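Local coordinates for interferon-inducible protein AIM2 (PDB 4JBM) that senses double-stranded DNA in the cytosol through its HIN domain, the part described here, and sets off assembly of the AIM2 inflammasome, at residues Phe47-Phe51 against Ser75-Asp79; His65-Met69 against Cys108-Val112; Lys117-Ile121 against Cys152-Asp156; Glu124-Tyr130 against Val141-Pro147. One frame throughout, in Å; residues are numbered along the deposited sequence.

Contact 1. Residues Phe47-Phe51 against Ser75-Asp79; sequences FKDKF and SVVVD
Phe47 and Lys50 lie on a 3-10 helix that packs against strand 76-79. Residues 47-50 end this short helix, which begins earlier and is held by bonds from Lys50 N to Phe47 O (3.1 Å) and from Phe51 N to Lys48 O (3.0 Å). The backbones stay well apart. Phe47 CA and Val77 CA are 7.2 Å from each other, and Lys50 CA and Asp79 CA are 6.4 Å apart. Side chains therefore fill the space between, and Val77 is the residue they share. Its CG2 methyl sits over the middle of the Phe47 ring, 3.8 Å from the centroid and only 7° off the ring normal, a clear CH-pi contact. CG2 is put there by a chi1 of 174°, which sets CG1 anti to the backbone N and CG2 anti to the carbonyl carbon. The same Phe47 ring meets the carbonyl of Ser75 at its edge, with CZ 3.3 Å from Ser75 O in the ring plane. The other methyl, Val77 CG1, faces Lys50 and Phe51. Lys50 CD lies 3.7 Å from it as the lysine chain slides past in the opposite direction. With the chain bent at chi4 (-73°), CD, CE and NZ all lie round Val77 O, to which NZ makes a weak hydrogen bond of 3.3 Å. Phe51 reaches CG1 with CE1, its side chain crossing the valine at about a right angle. Val42 and Val71 also pack on Phe47, while Val8, Ala29 and Val40 pack on Phe51. The loop between strands 37-42 and 56-60 thus closes over hydrophobic side chains of the first sheet, as in the barrel of an OB fold.

Contact 2. Residues His65-Met69 against Cys108-Val112; sequences HSNFM and CGTIV
Asn67 packs its amide closely on the backbone of Thr110 and Ile111. The two backbones come close here, with Asn67 CA and Thr110 CA 5.1 Å apart. Chi1 of -168° sets the amide carbon anti to the backbone N, and this turns one flat face of the amide against Thr110 CA and the N-H edge of the Thr110-Ile111 peptide. Asn67 CG is 3.4 Å from Thr110 CA. Ile111 N lies over the same face of the amide, whose rotation is uncertain. Asn67 CB also lies 3.8 Å from Gly109 O. Thr110 OG1 is hydrogen-bonded to Pro107 O, just ahead of the segment.

The apolar part pairs Phe68 with Ile111. Ile111 CG1 approaches the aromatic ring obliquely and stands 3.8 Å from Phe68 CD1. Ile111 is held with CG1 anti to its carbonyl carbon (chi1 -61°), which directs this branch at the phenylalanine. Phe68 also meets Phe162 edge to face, and Phe162 touches Ile111 as well.

The contact joins the two halves of the HIN domain. The loop 65-68 links strands 63-64 and 69-71 of the first sheet. Met69 opens the second of these and bonds through its backbone to Phe39 and Lys41 of strand 37-42. On the other side, Gly109, Thr110 and Val112 bond through their backbones to Val165 and Phe163 of strand 163-168, where strand 111-123 enters the second sheet.

Contact 3. Residues Lys117-Ile121 against Cys152-Asp156; sequences KVQKI and CEEGD
Val118 holds the turn 152-156 by two backbone bonds, through both its N-H and its carbonyl. Val118 N donates to Asp156 O at 3.2 Å with an angle of 177° at the hydrogen, the donor tilted 19° from the carbonyl plane. Gly155 N donates to Val118 O, also at 3.2 Å, nearly along the C=O axis. The valine side chain follows. Its CG1 stands between the backbone N and the carbonyl carbon (chi1 40°), which sets Val118 CG1 3.5 Å from Cys152 SG. Packing is tight here, for Val118 CG1 is also 3.1 Å from Asp156 O, the oxygen that accepts from Val118 N. Ile121 CG1 adds a second apolar contact, 4.3 Å from Cys152 SG. Its CD1 lies against the carbonyl of Cys152 and the backbone of Glu153 and Glu154. Glu154 lays its aliphatic part beside the carbonyl of Gln119, and the rest of its chain runs on extended.

The partner of the strand is a type II beta turn from Glu153 to Asp156, with Gly155 at its third position. A bond from Asp156 N to Glu153 O closes it. On the far side of the strand, Gln119 and Lys120 both face Gly131, a classic beta bulge in the sheet of this second OB subdomain. The turn comes just ahead of strand 157-160, which pairs antiparallel with strand 111-123.

Further out, the carboxylate of Asp156 braces the turn. Glu153 N donates to Asp156 OD2 at 2.6 Å, meeting the oxygen on its anti side. The same OD2 forms a salt bridge with Lys186, and OD1 takes a bond from Ala187 N.

Contact 4. Residues Glu124-Tyr130 against Val141-Pro147; sequences EKDRVLY and VLVLGNP
Val128 with Val143 and Tyr130 with Val141 are the hydrogen-bonded pairs of antiparallel strands 127-130 and 141-144, whose axes come within 4.7 Å, and the second pair has the more bent bonds, at 158° from Tyr130 N and 144° from Val141 N.

The non-hydrogen-bonded pairs, Arg127 with Leu144 and Leu129 with Leu142, put their side chains on one face of the sheet. There the arginine lies alongside Leu144 and points the same way. The methyl CD2 of Leu144 sits over one face of the guanidinium, 3.4 Å from Arg127 NE. A bend at chi3 (53°) turns that face of the guanidinium onto the methyl. Leu142 CD1 is shared, 3.8 Å from Arg127 CD and likewise near Leu129 CD1.

On the other face, Tyr130 CE2 meets Val143 CG2 obliquely at 3.8 Å, and Val141 O lies at the edge of the ring. Val128 CG1, from the same strand, lies over one face of the tyrosine, toward the rim. Phe182, Ile121 and Ile158 also adjoin the ring, while Phe163 packs on Val141 and Val143.

The two faces differ in chemistry. The valines and tyrosine join an interior of apolar and aromatic groups. On the other side a partly exposed arginine is packed on leucines: Leu144 lies on the face of the guanidinium and Leu142 meets the stem.

The four contacts divide between the two OB subdomains of the HIN domain. Contact 1 lies in the first, and contacts 3 and 4 lie in the second, on the opposite side of the chain's centre. Contact 2 lies between them; its centre is about 21 Å from that of contact 1, about 26 Å from that of contact 3 and about 22 Å from that of contact 4. Contacts 3 and 4 touch directly: Ile121 CG2 packs 3.7 Å from Val128 CG1, and Cys152 SG is 4.1 Å from Tyr130 CE1. Strand 111-123 serves both contacts 2 and 3. Contact 3 comes nearest to the bound DNA, at about 4 Å between nearest atoms, against about 16 Å for contact 1.

Contact 1. Residues Phe47-Phe51 against Ser75-Asp79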
loop_
_atom_site.group_PDB
_atom_site.type_symbol
_atom_site.label_atom_id
_atom_site.label_comp_id
_atom_site.label_asym_id
_atom_site.label_seq_id
_atom_site.Cartn_x
_atom_site.Cartn_y
_atom_site.Cartn_z
ATOM N N PHE A 47 -1.918 -17.703 4.255
ATOM C CA PHE A 47 -3.251 -17.219 3.956
ATOM C C PHE A 47 -3.434 -16.770 2.505
ATOM O O PHE A 47 -4.513 -16.390 2.115
ATOM C CB PHE A 47 -3.589 -16.069 4.892
ATOM C CG PHE A 47 -4.111 -16.500 6.232
ATOM C CD1 PHE A 47 -4.740 -17.708 6.389
ATOM C CD2 PHE A 47 -3.981 -15.680 7.329
ATOM C CE1 PHE A 47 -5.218 -18.094 7.617
ATOM C CE2 PHE A 47 -4.460 -16.059 8.556
ATOM C CZ PHE A 47 -5.078 -17.269 8.701
ATOM N N LYS A 48 -2.367 -16.749 1.727
ATOM C CA LYS A 48 -2.412 -16.197 0.383
ATOM C C LYS A 48 -3.393 -16.902 -0.521
ATOM O O LYS A 48 -4.012 -16.282 -1.359
ATOM C CB LYS A 48 -1.030 -16.221 -0.267
ATOM C CG LYS A 48 -1.010 -15.667 -1.679
ATOM C CD LYS A 48 -1.215 -14.167 -1.672
ATOM C CE LYS A 48 -1.534 -13.639 -3.052
ATOM N NZ LYS A 48 -2.521 -14.466 -3.791
ATOM N N ASP A 49 -3.497 -18.206 -0.377
ATOM C CA ASP A 49 -4.372 -19.020 -1.224
ATOM C C ASP A 49 -5.856 -18.661 -1.086
ATOM O O ASP A 49 -6.690 -19.085 -1.892
ATOM C CB ASP A 49 -4.169 -20.515 -0.925
ATOM C CG ASP A 49 -4.424 -20.869 0.539
ATOM O OD1 ASP A 49 -4.156 -20.020 1.416
ATOM O OD2 ASP A 49 -4.898 -21.994 0.811
ATOM N N LYS A 50 -6.174 -17.877 -0.060
ATOM C CA LYS A 50 -7.548 -17.494 0.228
ATOM C C LYS A 50 -7.801 -16.060 -0.226
ATOM O O LYS A 50 -8.945 -15.626 -0.348
ATOM C CB LYS A 50 -7.816 -17.645 1.729
ATOM C CG LYS A 50 -7.609 -19.071 2.244
ATOM C CD LYS A 50 -7.675 -19.148 3.765
ATOM C CE LYS A 50 -7.707 -20.587 4.241
ATOM N NZ LYS A 50 -9.023 -21.215 3.973
ATOM N N PHE A 51 -6.712 -15.334 -0.460
ATOM C CA PHE A 51 -6.770 -13.941 -0.884
ATOM C C PHE A 51 -6.598 -13.776 -2.400
ATOM O O PHE A 51 -5.546 -13.348 -2.887
ATOM C CB PHE A 51 -5.688 -13.147 -0.153
ATOM C CG PHE A 51 -6.077 -12.707 1.233
ATOM C CD1 PHE A 51 -5.946 -13.570 2.321
ATOM C CD2 PHE A 51 -6.559 -11.425 1.453
ATOM C CE1 PHE A 51 -6.295 -13.153 3.605
ATOM C CE2 PHE A 51 -6.909 -11.001 2.732
ATOM C CZ PHE A 51 -6.781 -11.866 3.807
ATOM N N SER A 75 -5.264 -15.535 13.478
ATOM C CA SER A 75 -6.525 -15.186 12.832
ATOM C C SER A 75 -7.090 -16.379 12.088
ATOM O O SER A 75 -6.373 -17.330 11.775
ATOM C CB SER A 75 -6.347 -14.024 11.838
ATOM O OG SER A 75 -5.994 -12.812 12.480
ATOM N N VAL A 76 -8.378 -16.314 11.790
ATOM C CA VAL A 76 -9.027 -17.352 11.010
ATOM C C VAL A 76 -9.555 -16.718 9.731
ATOM O O VAL A 76 -10.285 -15.724 9.770
ATOM C CB VAL A 76 -10.183 -18.032 11.787
ATOM C CG1 VAL A 76 -10.738 -19.200 10.995
ATOM C CG2 VAL A 76 -9.712 -18.498 13.160
ATOM N N VAL A 77 -9.144 -17.264 8.594
ATOM C CA VAL A 77 -9.639 -16.804 7.302
ATOM C C VAL A 77 -10.329 -17.972 6.621
ATOM O O VAL A 77 -9.680 -18.957 6.270
ATOM C CB VAL A 77 -8.512 -16.260 6.404
ATOM C CG1 VAL A 77 -9.041 -15.937 5.010
ATOM C CG2 VAL A 77 -7.880 -15.038 7.038
ATOM N N VAL A 78 -11.639 -17.876 6.432
ATOM C CA VAL A 78 -12.349 -19.003 5.851
ATOM C C VAL A 78 -13.011 -18.515 4.573
ATOM O O VAL A 78 -13.684 -17.483 4.579
ATOM C CB VAL A 78 -13.418 -19.557 6.804
ATOM C CG1 VAL A 78 -13.429 -21.078 6.728
ATOM C CG2 VAL A 78 -13.111 -19.150 8.233
ATOM N N ASP A 79 -12.809 -19.233 3.471
ATOM C CA ASP A 79 -13.499 -18.890 2.234
ATOM C C ASP A 79 -14.980 -19.208 2.400
ATOM O O ASP A 79 -15.342 -20.286 2.873
ATOM C CB ASP A 79 -12.907 -19.657 1.049
ATOM C CG ASP A 79 -13.570 -19.303 -0.275
ATOM O OD1 ASP A 79 -13.775 -18.101 -0.557
ATOM O OD2 ASP A 79 -13.886 -20.240 -1.038
#

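Contact 2. Residues His65-Met69 against Cys108-Val112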
loop_
_atom_site.group_PDB
_atom_site.type_symbol
_atom_site.label_atom_id
_atom_site.label_comp_id
_atom_site.label_asym_id
_atom_site.label_seq_id
_atom_site.Cartn_x
_atom_site.Cartn_y
_atom_site.Cartn_z
ATOM N N HIS A 65 -6.187 -1.361 13.757
ATOM C CA HIS A 65 -5.487 -0.223 14.280
ATOM C C HIS A 65 -6.188 1.035 13.829
ATOM O O HIS A 65 -7.338 1.010 13.478
ATOM C CB HIS A 65 -4.044 -0.238 13.806
ATOM C CG HIS A 65 -3.297 -1.495 14.140
ATOM N ND1 HIS A 65 -3.004 -1.868 15.430
ATOM C CD2 HIS A 65 -2.751 -2.442 13.346
ATOM C CE1 HIS A 65 -2.325 -2.999 15.415
ATOM N NE2 HIS A 65 -2.153 -3.364 14.164
ATOM N N SER A 66 -5.503 2.157 13.879
ATOM C CA SER A 66 -6.061 3.397 13.354
ATOM C C SER A 66 -6.348 3.408 11.831
ATOM O O SER A 66 -7.365 3.941 11.425
ATOM C CB SER A 66 -5.164 4.576 13.733
ATOM O OG SER A 66 -5.448 5.047 15.028
ATOM N N ASN A 67 -5.469 2.851 10.997
ATOM C CA ASN A 67 -5.691 2.844 9.548
ATOM C C ASN A 67 -5.943 1.525 8.798
ATOM O O ASN A 67 -6.696 1.514 7.818
ATOM C CB ASN A 67 -4.611 3.635 8.810
ATOM C CG ASN A 67 -4.975 3.876 7.350
ATOM O OD1 ASN A 67 -5.605 4.877 7.012
ATOM N ND2 ASN A 67 -4.611 2.937 6.486
ATOM N N PHE A 68 -5.326 0.426 9.222
ATOM C CA PHE A 68 -5.468 -0.819 8.457
ATOM C C PHE A 68 -5.940 -1.995 9.300
ATOM O O PHE A 68 -6.342 -1.827 10.449
ATOM C CB PHE A 68 -4.162 -1.172 7.720
ATOM C CG PHE A 68 -3.020 -1.589 8.625
ATOM C CD1 PHE A 68 -2.359 -0.656 9.423
ATOM C CD2 PHE A 68 -2.593 -2.914 8.659
ATOM C CE1 PHE A 68 -1.298 -1.042 10.251
ATOM C CE2 PHE A 68 -1.536 -3.310 9.478
ATOM C CZ PHE A 68 -0.886 -2.373 10.277
ATOM N N MET A 69 -5.897 -3.185 8.712
ATOM C CA MET A 69 -6.286 -4.387 9.431
ATOM C C MET A 69 -5.152 -5.394 9.350
ATOM O O MET A 69 -4.629 -5.676 8.272
ATOM C CB MET A 69 -7.555 -4.998 8.843
ATOM C CG MET A 69 -8.005 -6.235 9.596
ATOM S SD MET A 69 -9.563 -6.915 9.005
ATOM C CE MET A 69 -8.919 -8.303 8.089
ATOM N N CYS A 108 -0.729 10.200 10.855
ATOM C CA CYS A 108 0.481 9.408 10.672
ATOM C C CYS A 108 0.086 7.942 10.820
ATOM O O CYS A 108 -0.859 7.616 11.540
ATOM C CB CYS A 108 1.562 9.777 11.702
ATOM S SG CYS A 108 2.154 11.479 11.610
ATOM N N GLY A 109 0.802 7.053 10.149
ATOM C CA GLY A 109 0.399 5.663 10.156
ATOM C C GLY A 109 -0.655 5.315 9.109
ATOM O O GLY A 109 -0.862 4.131 8.848
ATOM N N THR A 110 -1.334 6.310 8.524
ATOM C CA THR A 110 -2.302 6.016 7.445
ATOM C C THR A 110 -1.597 5.299 6.315
ATOM O O THR A 110 -0.571 5.762 5.810
ATOM C CB THR A 110 -2.946 7.265 6.793
ATOM O OG1 THR A 110 -1.937 8.227 6.489
ATOM C CG2 THR A 110 -4.013 7.871 7.673
ATOM N N ILE A 111 -2.158 4.171 5.918
ATOM C CA ILE A 111 -1.540 3.394 4.861
ATOM C C ILE A 111 -1.802 4.053 3.507
ATOM O O ILE A 111 -2.909 4.508 3.220
ATOM C CB ILE A 111 -2.004 1.937 4.896
ATOM C CG1 ILE A 111 -1.596 1.328 6.241
ATOM C CG2 ILE A 111 -1.433 1.160 3.733
ATOM C CD1 ILE A 111 -0.142 1.639 6.632
ATOM N N VAL A 112 -0.746 4.132 2.704
ATOM C CA VAL A 112 -0.821 4.714 1.382
ATOM C C VAL A 112 -0.208 3.746 0.384
ATOM O O VAL A 112 0.914 3.266 0.581
ATOM C CB VAL A 112 -0.080 6.063 1.321
ATOM C CG1 VAL A 112 -0.030 6.590 -0.117
ATOM C CG2 VAL A 112 -0.766 7.066 2.222
#

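Contact 3. Residues Lys117-Ile121 against Cys152-Asp156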
loop_
_atom_site.group_PDB
_atom_site.type_symbol
_atom_site.label_atom_id
_atom_site.label_comp_id
_atom_site.label_asym_id
_atom_site.label_seq_id
_atom_site.Cartn_x
_atom_site.Cartn_y
_atom_site.Cartn_z
ATOM N N LYS A 117 4.269 10.310 -9.792
ATOM C CA LYS A 117 5.271 10.957 -10.623
ATOM C C LYS A 117 6.286 11.622 -9.708
ATOM O O LYS A 117 5.915 12.315 -8.751
ATOM C CB LYS A 117 4.649 12.032 -11.524
ATOM C CG LYS A 117 3.699 11.540 -12.610
ATOM C CD LYS A 117 3.129 12.721 -13.374
ATOM C CE LYS A 117 2.180 13.535 -12.498
ATOM N NZ LYS A 117 0.972 12.772 -12.042
ATOM N N VAL A 118 7.560 11.403 -10.003
ATOM C CA VAL A 118 8.640 12.048 -9.277
ATOM C C VAL A 118 9.372 13.101 -10.110
ATOM O O VAL A 118 9.791 12.840 -11.242
ATOM C CB VAL A 118 9.638 11.014 -8.705
ATOM C CG1 VAL A 118 9.879 9.902 -9.693
ATOM C CG2 VAL A 118 10.947 11.689 -8.290
ATOM N N GLN A 119 9.514 14.293 -9.530
ATOM C CA GLN A 119 10.271 15.386 -10.127
ATOM C C GLN A 119 11.733 15.462 -9.636
ATOM O O GLN A 119 12.631 15.723 -10.430
ATOM C CB GLN A 119 9.566 16.723 -9.868
ATOM C CG GLN A 119 9.155 16.928 -8.416
ATOM C CD GLN A 119 8.392 18.217 -8.186
ATOM O OE1 GLN A 119 8.021 18.910 -9.132
ATOM N NE2 GLN A 119 8.146 18.539 -6.923
ATOM N N LYS A 120 11.977 15.241 -8.341
ATOM C CA LYS A 120 13.358 15.274 -7.820
ATOM C C LYS A 120 13.747 14.146 -6.850
ATOM O O LYS A 120 12.910 13.606 -6.128
ATOM C CB LYS A 120 13.707 16.647 -7.226
ATOM C CG LYS A 120 12.949 17.042 -5.971
ATOM C CD LYS A 120 13.376 18.445 -5.521
ATOM C CE LYS A 120 12.836 18.786 -4.133
ATOM N NZ LYS A 120 13.251 20.145 -3.675
ATOM N N ILE A 121 15.033 13.799 -6.864
ATOM C CA ILE A 121 15.596 12.705 -6.069
ATOM C C ILE A 121 16.796 13.153 -5.232
ATOM O O ILE A 121 17.881 13.357 -5.772
ATOM C CB ILE A 121 16.083 11.543 -6.972
ATOM C CG1 ILE A 121 14.956 11.015 -7.863
ATOM C CG2 ILE A 121 16.677 10.415 -6.135
ATOM C CD1 ILE A 121 14.901 11.655 -9.231
ATOM N N CYS A 152 15.976 5.543 -10.069
ATOM C CA CYS A 152 14.890 6.328 -10.622
ATOM C C CYS A 152 15.380 7.696 -11.081
ATOM O O CYS A 152 16.018 8.413 -10.317
ATOM C CB CYS A 152 13.779 6.439 -9.577
ATOM S SG CYS A 152 12.703 7.869 -9.661
ATOM N N GLU A 153 15.081 8.052 -12.326
ATOM C CA GLU A 153 15.451 9.360 -12.864
ATOM C C GLU A 153 14.218 10.257 -12.846
ATOM O O GLU A 153 13.100 9.771 -12.662
ATOM C CB GLU A 153 15.984 9.223 -14.296
ATOM C CG GLU A 153 17.109 8.204 -14.456
ATOM C CD GLU A 153 17.290 7.747 -15.891
ATOM O OE1 GLU A 153 17.930 6.697 -16.111
ATOM O OE2 GLU A 153 16.788 8.437 -16.800
ATOM N N GLU A 154 14.410 11.560 -13.021
ATOM C CA GLU A 154 13.272 12.469 -13.099
ATOM C C GLU A 154 12.381 12.112 -14.286
ATOM O O GLU A 154 12.875 11.816 -15.376
ATOM C CB GLU A 154 13.729 13.918 -13.232
ATOM C CG GLU A 154 12.556 14.878 -13.344
ATOM C CD GLU A 154 12.938 16.240 -13.879
ATOM O OE1 GLU A 154 13.977 16.338 -14.567
ATOM O OE2 GLU A 154 12.196 17.210 -13.614
ATOM N N GLY A 155 11.068 12.142 -14.067
ATOM C CA GLY A 155 10.104 11.803 -15.097
ATOM C C GLY A 155 9.631 10.371 -14.947
ATOM O O GLY A 155 8.651 9.949 -15.568
ATOM N N ASP A 156 10.320 9.621 -14.095
ATOM C CA ASP A 156 9.882 8.272 -13.795
ATOM C C ASP A 156 8.759 8.300 -12.769
ATOM O O ASP A 156 8.341 9.357 -12.300
ATOM C CB ASP A 156 11.038 7.419 -13.266
ATOM C CG ASP A 156 12.108 7.159 -14.314
ATOM O OD1 ASP A 156 11.764 7.093 -15.513
ATOM O OD2 ASP A 156 13.286 6.993 -13.929
#

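Contact 4. Residues Glu124-Tyr130 against Val141-Pro147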
loop_
_atom_site.group_PDB
_atom_site.type_symbol
_atom_site.label_atom_id
_atom_site.label_comp_id
_atom_site.label_asym_id
_atom_site.label_seq_id
_atom_site.Cartn_x
_atom_site.Cartn_y
_atom_site.Cartn_z
ATOM N N GLU A 124 21.089 9.815 -0.674
ATOM C CA GLU A 124 21.997 9.620 0.463
ATOM C C GLU A 124 22.151 8.111 0.705
ATOM O O GLU A 124 21.239 7.342 0.403
ATOM C CB GLU A 124 21.439 10.303 1.721
ATOM C CG GLU A 124 21.593 11.818 1.747
ATOM C CD GLU A 124 20.622 12.510 2.689
ATOM O OE1 GLU A 124 19.744 11.834 3.250
ATOM O OE2 GLU A 124 20.730 13.738 2.867
ATOM N N LYS A 125 23.299 7.686 1.235
ATOM C CA LYS A 125 23.577 6.256 1.426
ATOM C C LYS A 125 22.713 5.594 2.500
ATOM O O LYS A 125 22.694 4.368 2.621
ATOM C CB LYS A 125 25.059 6.025 1.731
ATOM C CG LYS A 125 25.411 6.220 3.187
ATOM C CD LYS A 125 26.891 6.057 3.400
ATOM C CE LYS A 125 27.271 6.324 4.831
ATOM N NZ LYS A 125 27.197 5.058 5.584
ATOM N N ASP A 126 22.004 6.410 3.274
ATOM C CA ASP A 126 21.118 5.923 4.327
ATOM C C ASP A 126 19.635 6.138 3.996
ATOM O O ASP A 126 18.759 5.473 4.554
ATOM C CB ASP A 126 21.442 6.620 5.644
ATOM C CG ASP A 126 21.639 8.115 5.477
ATOM O OD1 ASP A 126 22.300 8.525 4.501
ATOM O OD2 ASP A 126 21.135 8.877 6.326
ATOM N N ARG A 127 19.352 7.077 3.101
ATOM C CA ARG A 127 17.973 7.349 2.723
ATOM C C ARG A 127 17.911 8.039 1.371
ATOM O O ARG A 127 18.869 8.669 0.932
ATOM C CB ARG A 127 17.292 8.224 3.781
ATOM C CG ARG A 127 17.910 9.598 3.957
ATOM C CD ARG A 127 17.218 10.387 5.058
ATOM N NE ARG A 127 17.162 9.629 6.304
ATOM C CZ ARG A 127 16.485 10.007 7.383
ATOM N NH1 ARG A 127 15.780 11.130 7.370
ATOM N NH2 ARG A 127 16.500 9.249 8.472
ATOM N N VAL A 128 16.761 7.913 0.722
ATOM C CA VAL A 128 16.475 8.632 -0.506
ATOM C C VAL A 128 15.163 9.385 -0.356
ATOM O O VAL A 128 14.164 8.833 0.119
ATOM C CB VAL A 128 16.424 7.688 -1.725
ATOM C CG1 VAL A 128 16.343 8.482 -3.011
ATOM C CG2 VAL A 128 17.642 6.776 -1.747
ATOM N N LEU A 129 15.177 10.656 -0.739
ATOM C CA LEU A 129 13.984 11.485 -0.654
ATOM C C LEU A 129 13.493 11.737 -2.068
ATOM O O LEU A 129 14.245 12.209 -2.921
ATOM C CB LEU A 129 14.271 12.810 0.051
ATOM C CG LEU A 129 13.066 13.424 0.768
ATOM C CD1 LEU A 129 12.577 12.481 1.858
ATOM C CD2 LEU A 129 13.380 14.790 1.348
ATOM N N TYR A 130 12.231 11.412 -2.317
ATOM C CA TYR A 130 11.680 11.561 -3.652
ATOM C C TYR A 130 10.675 12.696 -3.658
ATOM O O TYR A 130 9.658 12.644 -2.971
ATOM C CB TYR A 130 11.009 10.262 -4.093
ATOM C CG TYR A 130 11.964 9.092 -4.267
ATOM C CD1 TYR A 130 12.601 8.865 -5.482
ATOM C CD2 TYR A 130 12.208 8.203 -3.229
ATOM C CE1 TYR A 130 13.462 7.791 -5.653
ATOM C CE2 TYR A 130 13.064 7.127 -3.390
ATOM C CZ TYR A 130 13.689 6.926 -4.601
ATOM O OH TYR A 130 14.543 5.858 -4.763
ATOM N N VAL A 141 8.743 11.684 -0.440
ATOM C CA VAL A 141 8.577 10.284 -0.109
ATOM C C VAL A 141 9.897 9.791 0.389
ATOM O O VAL A 141 10.879 9.769 -0.350
ATOM C CB VAL A 141 8.141 9.452 -1.324
ATOM C CG1 VAL A 141 8.158 7.966 -0.983
ATOM C CG2 VAL A 141 6.767 9.875 -1.759
ATOM N N LEU A 142 9.913 9.413 1.660
ATOM C CA LEU A 142 11.141 9.050 2.340
ATOM C C LEU A 142 11.340 7.545 2.335
ATOM O O LEU A 142 10.594 6.813 2.973
ATOM C CB LEU A 142 11.087 9.587 3.772
ATOM C CG LEU A 142 12.184 9.287 4.794
ATOM C CD1 LEU A 142 13.533 9.763 4.296
ATOM C CD2 LEU A 142 11.816 9.982 6.093
ATOM N N VAL A 143 12.351 7.086 1.611
ATOM C CA VAL A 143 12.653 5.665 1.583
ATOM C C VAL A 143 13.965 5.471 2.349
ATOM O O VAL A 143 15.019 5.936 1.919
ATOM C CB VAL A 143 12.788 5.145 0.142
ATOM C CG1 VAL A 143 13.385 3.742 0.126
ATOM C CG2 VAL A 143 11.435 5.174 -0.563
ATOM N N LEU A 144 13.914 4.867 3.523
ATOM C CA LEU A 144 15.133 4.624 4.287
ATOM C C LEU A 144 15.980 3.480 3.768
ATOM O O LEU A 144 15.474 2.493 3.275
ATOM C CB LEU A 144 14.825 4.457 5.764
ATOM C CG LEU A 144 14.199 5.720 6.333
ATOM C CD1 LEU A 144 13.962 5.636 7.820
ATOM C CD2 LEU A 144 15.046 6.936 6.038
ATOM N N GLY A 145 17.285 3.620 3.926
ATOM C CA GLY A 145 18.226 2.557 3.633
ATOM C C GLY A 145 18.395 1.828 2.313
ATOM O O GLY A 145 18.233 0.617 2.277
ATOM N N ASN A 146 18.681 2.525 1.224
ATOM C CA ASN A 146 19.023 1.828 -0.016
ATOM C C ASN A 146 19.846 2.709 -0.961
ATOM O O ASN A 146 19.902 3.915 -0.760
ATOM C CB ASN A 146 17.755 1.321 -0.708
ATOM C CG ASN A 146 17.420 -0.121 -0.360
ATOM O OD1 ASN A 146 17.719 -1.041 -1.117
ATOM N ND2 ASN A 146 16.769 -0.317 0.774
ATOM N N PRO A 147 20.493 2.133 -1.978
ATOM C CA PRO A 147 21.091 2.970 -3.034
ATOM C C PRO A 147 20.120 3.800 -3.921
ATOM O O PRO A 147 20.449 4.967 -4.147
ATOM C CB PRO A 147 21.894 1.973 -3.882
ATOM C CG PRO A 147 21.977 0.703 -3.092
ATOM C CD PRO A 147 20.978 0.739 -1.992
#